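Local coordinates for protein HI1317 (Haemophilus influenzae, PDB 1JOV) that probably catalyses the interconversion of alpha-D-glucose 6-phosphate and beta-D-glucose 6-phosphate, at residues A[72-77]-A[150-155]; A[76-81]-A[88-93]. One frame throughout, in Å; residues are numbered along the deposited sequence.

Interaction 1: residues A[72-77]-A[150-155]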
loop_
_atom_site.group_PDB
_atom_site.type_symbol
_atom_site.label_atom_id
_atom_site.label_comp_id
_atom_site.label_asym_id
_atom_site.label_seq_id
_atom_site.Cartn_x
_atom_site.Cartn_y
_atom_site.Cartn_z
ATOM N N GLY A 72 -0.371 4.107 4.007
ATOM C CA GLY A 72 -0.770 4.038 2.606
ATOM C C GLY A 72 -0.273 2.771 1.894
ATOM O O GLY A 72 -0.277 1.680 2.479
ATOM N N VAL A 73 0.157 2.908 0.624
ATOM C CA VAL A 73 0.603 1.718 -0.094
ATOM C C VAL A 73 1.950 1.969 -0.705
ATOM O O VAL A 73 2.128 2.284 -1.835
ATOM C CB VAL A 73 -0.419 1.373 -1.240
ATOM C CG1 VAL A 73 0.011 0.057 -1.856
ATOM C CG2 VAL A 73 -1.792 1.308 -0.659
ATOM N N PRO A 74 3.013 1.886 0.092
ATOM C CA PRO A 74 4.373 2.082 -0.404
ATOM C C PRO A 74 4.657 0.975 -1.436
ATOM O O PRO A 74 4.216 -0.185 -1.284
ATOM C CB PRO A 74 5.312 1.781 0.800
ATOM C CG PRO A 74 4.371 1.862 2.022
ATOM C CD PRO A 74 2.887 1.491 1.518
ATOM N N ILE A 75 5.395 1.337 -2.425
ATOM C CA ILE A 75 5.847 0.419 -3.474
ATOM C C ILE A 75 7.250 -0.056 -3.154
ATOM O O ILE A 75 8.151 0.827 -3.132
ATOM C CB ILE A 75 5.849 1.206 -4.839
ATOM C CG1 ILE A 75 4.481 1.862 -5.245
ATOM C CG2 ILE A 75 6.406 0.344 -6.012
ATOM C CD1 ILE A 75 3.467 0.804 -5.400
ATOM N N CYS A 76 7.394 -1.312 -2.741
ATOM C CA CYS A 76 8.759 -1.834 -2.482
ATOM C C CYS A 76 9.304 -2.407 -3.777
ATOM O O CYS A 76 8.647 -3.306 -4.329
ATOM C CB CYS A 76 8.645 -2.912 -1.409
ATOM S SG CYS A 76 7.722 -2.339 0.040
ATOM N N TYR A 77 10.417 -1.913 -4.255
ATOM C CA TYR A 77 10.946 -2.282 -5.559
ATOM C C TYR A 77 12.290 -1.612 -5.731
ATOM O O TYR A 77 12.371 -0.443 -5.333
ATOM C CB TYR A 77 9.955 -1.738 -6.625
ATOM C CG TYR A 77 10.450 -1.868 -8.016
ATOM C CD1 TYR A 77 10.294 -3.066 -8.748
ATOM C CD2 TYR A 77 11.036 -0.789 -8.661
ATOM C CE1 TYR A 77 10.706 -3.114 -10.074
ATOM C CE2 TYR A 77 11.465 -0.850 -9.925
ATOM C CZ TYR A 77 11.303 -2.047 -10.696
ATOM O OH TYR A 77 11.748 -2.129 -12.019
ATOM N N HIS A 150 2.870 -2.610 -0.152
ATOM C CA HIS A 150 2.905 -2.763 1.296
ATOM C C HIS A 150 1.763 -2.063 2.040
ATOM O O HIS A 150 1.961 -1.149 2.851
ATOM C CB HIS A 150 4.261 -2.258 1.666
ATOM C CG HIS A 150 4.761 -2.510 3.086
ATOM N ND1 HIS A 150 4.092 -2.116 4.205
ATOM C CD2 HIS A 150 5.905 -3.113 3.500
ATOM C CE1 HIS A 150 4.828 -2.405 5.266
ATOM N NE2 HIS A 150 5.913 -2.999 4.852
ATOM N N THR A 151 0.590 -2.531 1.711
ATOM C CA THR A 151 -0.637 -1.816 2.130
ATOM C C THR A 151 -0.862 -1.771 3.661
ATOM O O THR A 151 -0.882 -2.799 4.330
ATOM C CB THR A 151 -1.869 -2.477 1.453
ATOM O OG1 THR A 151 -1.586 -2.663 0.045
ATOM C CG2 THR A 151 -3.209 -1.551 1.618
ATOM N N TYR A 152 -1.040 -0.531 4.118
ATOM C CA TYR A 152 -1.385 -0.303 5.543
ATOM C C TYR A 152 -2.844 -0.030 5.629
ATOM O O TYR A 152 -3.375 1.036 5.179
ATOM C CB TYR A 152 -0.634 0.907 6.190
ATOM C CG TYR A 152 0.817 0.850 6.313
ATOM C CD1 TYR A 152 1.680 0.955 5.212
ATOM C CD2 TYR A 152 1.388 0.859 7.575
ATOM C CE1 TYR A 152 3.103 0.926 5.388
ATOM C CE2 TYR A 152 2.753 0.826 7.749
ATOM C CZ TYR A 152 3.615 0.896 6.689
ATOM O OH TYR A 152 4.980 0.907 6.898
ATOM N N PHE A 153 -3.540 -1.015 6.237
ATOM C CA PHE A 153 -5.006 -0.871 6.362
ATOM C C PHE A 153 -5.365 -0.231 7.709
ATOM O O PHE A 153 -4.665 -0.422 8.705
ATOM C CB PHE A 153 -5.718 -2.202 6.257
ATOM C CG PHE A 153 -5.558 -2.821 4.946
ATOM C CD1 PHE A 153 -6.337 -2.409 3.893
ATOM C CD2 PHE A 153 -4.599 -3.787 4.765
ATOM C CE1 PHE A 153 -6.141 -2.993 2.596
ATOM C CE2 PHE A 153 -4.385 -4.326 3.574
ATOM C CZ PHE A 153 -5.197 -3.990 2.450
ATOM N N ASN A 154 -6.333 0.678 7.655
ATOM C CA ASN A 154 -6.782 1.444 8.799
ATOM C C ASN A 154 -7.867 0.585 9.542
ATOM O O ASN A 154 -8.895 0.225 8.943
ATOM C CB ASN A 154 -7.409 2.758 8.276
ATOM C CG ASN A 154 -7.775 3.781 9.393
ATOM O OD1 ASN A 154 -7.074 3.932 10.391
ATOM N ND2 ASN A 154 -8.853 4.529 9.156
ATOM N N ILE A 155 -7.681 0.393 10.845
ATOM C CA ILE A 155 -8.647 -0.427 11.586
ATOM C C ILE A 155 -8.967 0.213 12.941
ATOM O O ILE A 155 -8.155 1.015 13.440
ATOM C CB ILE A 155 -8.048 -1.821 11.809
ATOM C CG1 ILE A 155 -6.670 -1.689 12.418
ATOM C CG2 ILE A 155 -8.010 -2.660 10.528
ATOM C CD1 ILE A 155 -6.191 -2.801 13.152
#

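Interaction 2: residues A[76-81]-A[88-93]. With SO4 (sulfate ion), chain B.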
loop_
_atom_site.group_PDB
_atom_site.type_symbol
_atom_site.label_atom_id
_atom_site.label_comp_id
_atom_site.label_asym_id
_atom_site.label_seq_id
_atom_site.Cartn_x
_atom_site.Cartn_y
_atom_site.Cartn_z
ATOM N N CYS A 76 7.394 -1.312 -2.741
ATOM C CA CYS A 76 8.759 -1.834 -2.482
ATOM C C CYS A 76 9.304 -2.407 -3.777
ATOM O O CYS A 76 8.647 -3.306 -4.329
ATOM C CB CYS A 76 8.645 -2.912 -1.409
ATOM S SG CYS A 76 7.722 -2.339 0.040
ATOM N N TYR A 77 10.417 -1.913 -4.255
ATOM C CA TYR A 77 10.946 -2.282 -5.559
ATOM C C TYR A 77 12.290 -1.612 -5.731
ATOM O O TYR A 77 12.371 -0.443 -5.333
ATOM C CB TYR A 77 9.955 -1.738 -6.625
ATOM C CG TYR A 77 10.450 -1.868 -8.016
ATOM C CD1 TYR A 77 10.294 -3.066 -8.748
ATOM C CD2 TYR A 77 11.036 -0.789 -8.661
ATOM C CE1 TYR A 77 10.706 -3.114 -10.074
ATOM C CE2 TYR A 77 11.465 -0.850 -9.925
ATOM C CZ TYR A 77 11.303 -2.047 -10.696
ATOM O OH TYR A 77 11.748 -2.129 -12.019
ATOM N N PRO A 78 13.284 -2.283 -6.315
ATOM C CA PRO A 78 13.229 -3.647 -6.903
ATOM C C PRO A 78 13.710 -4.770 -5.999
ATOM O O PRO A 78 14.011 -5.871 -6.485
ATOM C CB PRO A 78 14.166 -3.506 -8.121
ATOM C CG PRO A 78 15.336 -2.561 -7.578
ATOM C CD PRO A 78 14.557 -1.618 -6.650
ATOM N N TRP A 79 13.855 -4.489 -4.718
ATOM C CA TRP A 79 14.172 -5.521 -3.746
ATOM C C TRP A 79 13.214 -5.307 -2.583
ATOM O O TRP A 79 12.733 -4.189 -2.377
ATOM C CB TRP A 79 15.648 -5.520 -3.212
ATOM C CG TRP A 79 16.143 -4.304 -2.451
ATOM C CD1 TRP A 79 16.163 -4.082 -1.065
ATOM C CD2 TRP A 79 16.814 -3.205 -3.046
ATOM N NE1 TRP A 79 16.777 -2.876 -0.822
ATOM C CE2 TRP A 79 17.193 -2.329 -2.015
ATOM C CE3 TRP A 79 17.154 -2.862 -4.379
ATOM C CZ2 TRP A 79 17.865 -1.133 -2.279
ATOM C CZ3 TRP A 79 17.775 -1.668 -4.615
ATOM C CH2 TRP A 79 18.144 -0.826 -3.576
ATOM N N PHE A 80 13.022 -6.374 -1.790
ATOM C CA PHE A 80 12.104 -6.406 -0.680
ATOM C C PHE A 80 12.847 -6.485 0.633
ATOM O O PHE A 80 13.766 -7.307 0.778
ATOM C CB PHE A 80 11.156 -7.615 -0.779
ATOM C CG PHE A 80 10.121 -7.664 0.315
ATOM C CD1 PHE A 80 9.012 -6.827 0.261
ATOM C CD2 PHE A 80 10.210 -8.544 1.411
ATOM C CE1 PHE A 80 8.050 -6.790 1.296
ATOM C CE2 PHE A 80 9.231 -8.546 2.411
ATOM C CZ PHE A 80 8.149 -7.670 2.333
ATOM N N GLY A 81 12.445 -5.606 1.555
ATOM C CA GLY A 81 12.993 -5.618 2.914
ATOM C C GLY A 81 14.431 -5.195 2.996
ATOM O O GLY A 81 14.928 -4.468 2.152
ATOM N N HIS A 88 13.708 -2.017 1.195
ATOM C CA HIS A 88 12.574 -1.909 0.248
ATOM C C HIS A 88 12.844 -1.186 -1.024
ATOM O O HIS A 88 11.881 -0.833 -1.747
ATOM C CB HIS A 88 11.345 -1.336 0.941
ATOM C CG HIS A 88 10.752 -2.278 1.903
ATOM N ND1 HIS A 88 10.447 -3.596 1.615
ATOM C CD2 HIS A 88 10.397 -2.085 3.195
ATOM C CE1 HIS A 88 9.930 -4.164 2.693
ATOM N NE2 HIS A 88 9.907 -3.260 3.667
ATOM N N GLY A 89 14.118 -0.941 -1.349
ATOM C CA GLY A 89 14.429 -0.382 -2.654
ATOM C C GLY A 89 14.226 1.128 -2.772
ATOM O O GLY A 89 14.122 1.803 -1.754
ATOM N N THR A 90 14.219 1.652 -4.015
ATOM C CA THR A 90 14.269 3.095 -4.193
ATOM C C THR A 90 12.977 3.664 -4.713
ATOM O O THR A 90 12.772 4.878 -4.732
ATOM C CB THR A 90 15.399 3.451 -5.207
ATOM O OG1 THR A 90 15.166 2.744 -6.438
ATOM C CG2 THR A 90 16.825 2.892 -4.763
ATOM N N ALA A 91 12.092 2.806 -5.156
ATOM C CA ALA A 91 10.864 3.319 -5.691
ATOM C C ALA A 91 10.098 4.280 -4.746
ATOM O O ALA A 91 9.532 5.266 -5.195
ATOM C CB ALA A 91 9.944 2.159 -6.070
ATOM N N ARG A 92 10.102 3.976 -3.463
ATOM C CA ARG A 92 9.203 4.672 -2.576
ATOM C C ARG A 92 9.802 6.029 -2.075
ATOM O O ARG A 92 9.109 6.786 -1.392
ATOM C CB ARG A 92 8.911 3.766 -1.388
ATOM C CG ARG A 92 10.131 3.503 -0.448
ATOM C CD ARG A 92 9.699 2.630 0.681
ATOM N NE ARG A 92 10.861 2.326 1.553
ATOM C CZ ARG A 92 10.804 1.978 2.841
ATOM N NH1 ARG A 92 9.671 1.844 3.470
ATOM N NH2 ARG A 92 11.976 1.688 3.481
ATOM N N ILE A 93 11.062 6.221 -2.426
ATOM C CA ILE A 93 11.792 7.465 -2.137
ATOM C C ILE A 93 12.153 8.364 -3.301
ATOM O O ILE A 93 12.955 9.298 -3.138
ATOM C CB ILE A 93 13.031 7.146 -1.307
ATOM C CG1 ILE A 93 13.931 6.173 -1.989
ATOM C CG2 ILE A 93 12.533 6.732 0.009
ATOM C CD1 ILE A 93 15.438 6.062 -1.306
HETATM S S SO4 B . 10.911 0.777 6.927
HETATM O O1 SO4 B . 9.683 1.239 6.309
HETATM O O2 SO4 B . 11.016 -0.610 6.588
HETATM O O3 SO4 B . 10.901 0.955 8.396
HETATM O O4 SO4 B . 12.010 1.580 6.462
#

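Interaction 1: residues A[72-77]-A[150-155]
Gly-72, Pro-74 and Cys-76 meet His-150, Thr-151 and Tyr-152 where the short strand 75-76 and the loop before it run antiparallel to strand 145-154, at one edge of a sheet in the beta-sandwich core of the galactose mutarotase fold. Two backbone hydrogen bonds set the register. Tyr-152 N gives its hydrogen to Gly-72 O (2.9 Å, 165° at the hydrogen), and His-150 N gives its own to Pro-74 O (3.0 Å, 173°). Gly-72 O also takes a CA-H...O contact from Thr-151 CA at 3.5 Å. Proline suits position 74 through its ring, which packs CG and CD against the edge of Tyr-152 and brings CD within 3.1 Å of His-150 O, while the Pro-74 carbonyl still accepts from His-150 N.

Side-chain packing adds to these bonds. The Pro-74 ring crosses the Tyr-152 side chain at about a right angle and touches the edge of the phenol, Pro-74 CG lying 3.7 Å from Tyr-152 CE1. The far end of that phenol is polar, its OH hydrogen-bonding Arg-70 NH1. Val-73 and Thr-151, both beta-branched, lie side by side and point the same way, with Val-73 CG2 3.9 Å from Thr-151 CG2; the threonine hydroxyl has a weak hydrogen bond to Leu-149 O.

His-150, a predicted active-site residue, carries its imidazole anti to the backbone N (chi1 -169°), extending from the backbone toward Glu-248, the other predicted catalytic residue. A small, polarisable cysteine sulfur fits beside its base: Cys-76 SG approaches the imidazole obliquely and packs 3.8 Å from His-150 CB.

Interaction 2: residues A[76-81]-A[88-93]
His-88, which loses the most surface to this contact, has its imidazole sandwiched between Cys-76 SG on one face and Gly-81 CA, in a CH-pi contact, on the other. The sulfur sits 3.7 Å from the centroid of the His-88 ring; glycine suits position 81 by its positive phi (69°). The imidazole also turns an edge to the face of Phe-80, an edge-to-face pair with planes at 64°. His-88 N donates to Gly-81 O (2.9 Å), while His-88 O accepts from Tyr-77 N, which approaches from above the carbonyl plane.

Tyr-77 O receives a nearly straight bond from Ala-91 N (3.3 Å) and a weak one from Thr-90 N. The tyrosine hydroxyl hydrogen-bonds His-139 ND1.

Trp-79 lays its indole over Gly-89, whose CA makes a CH-pi contact 3.5 Å from the centroid of the six-membered ring. Glycine suits position 89 because phi is positive (80°) and a CB would run into Tyr-77 O.

The extended Arg-92 holds a sulfate, probably from the crystallisation liquor, through NH1 to O1 (2.9 Å) and NH2 to O4 (3.0 Å). With Arg-70 also binding it, this anion site beside an imidazole is consistent with the phosphate pocket of a hexose-6-phosphate epimerase.

In the fold
Interactions 1 and 2 share Cys-76 and Tyr-77, and their centres are 12 Å apart: the chain leaves the sheet edge of interaction 1 and becomes the loop of interaction 2. Cys-76 packs against both histidines, which themselves meet, His-150 CD2 lying 4.0 Å from His-88 NE2 with the ring planes at about 80°. The side chains of His-150, from interaction 1, and Phe-80, from interaction 2, each come to about 3 Å from that of Glu-248 at their nearest atoms. Arg-70 joins the two contacts at the sulfate, binding both the anion and Tyr-152 OH. Sheet and loop thus probably form adjoining walls of one sugar-phosphate pocket.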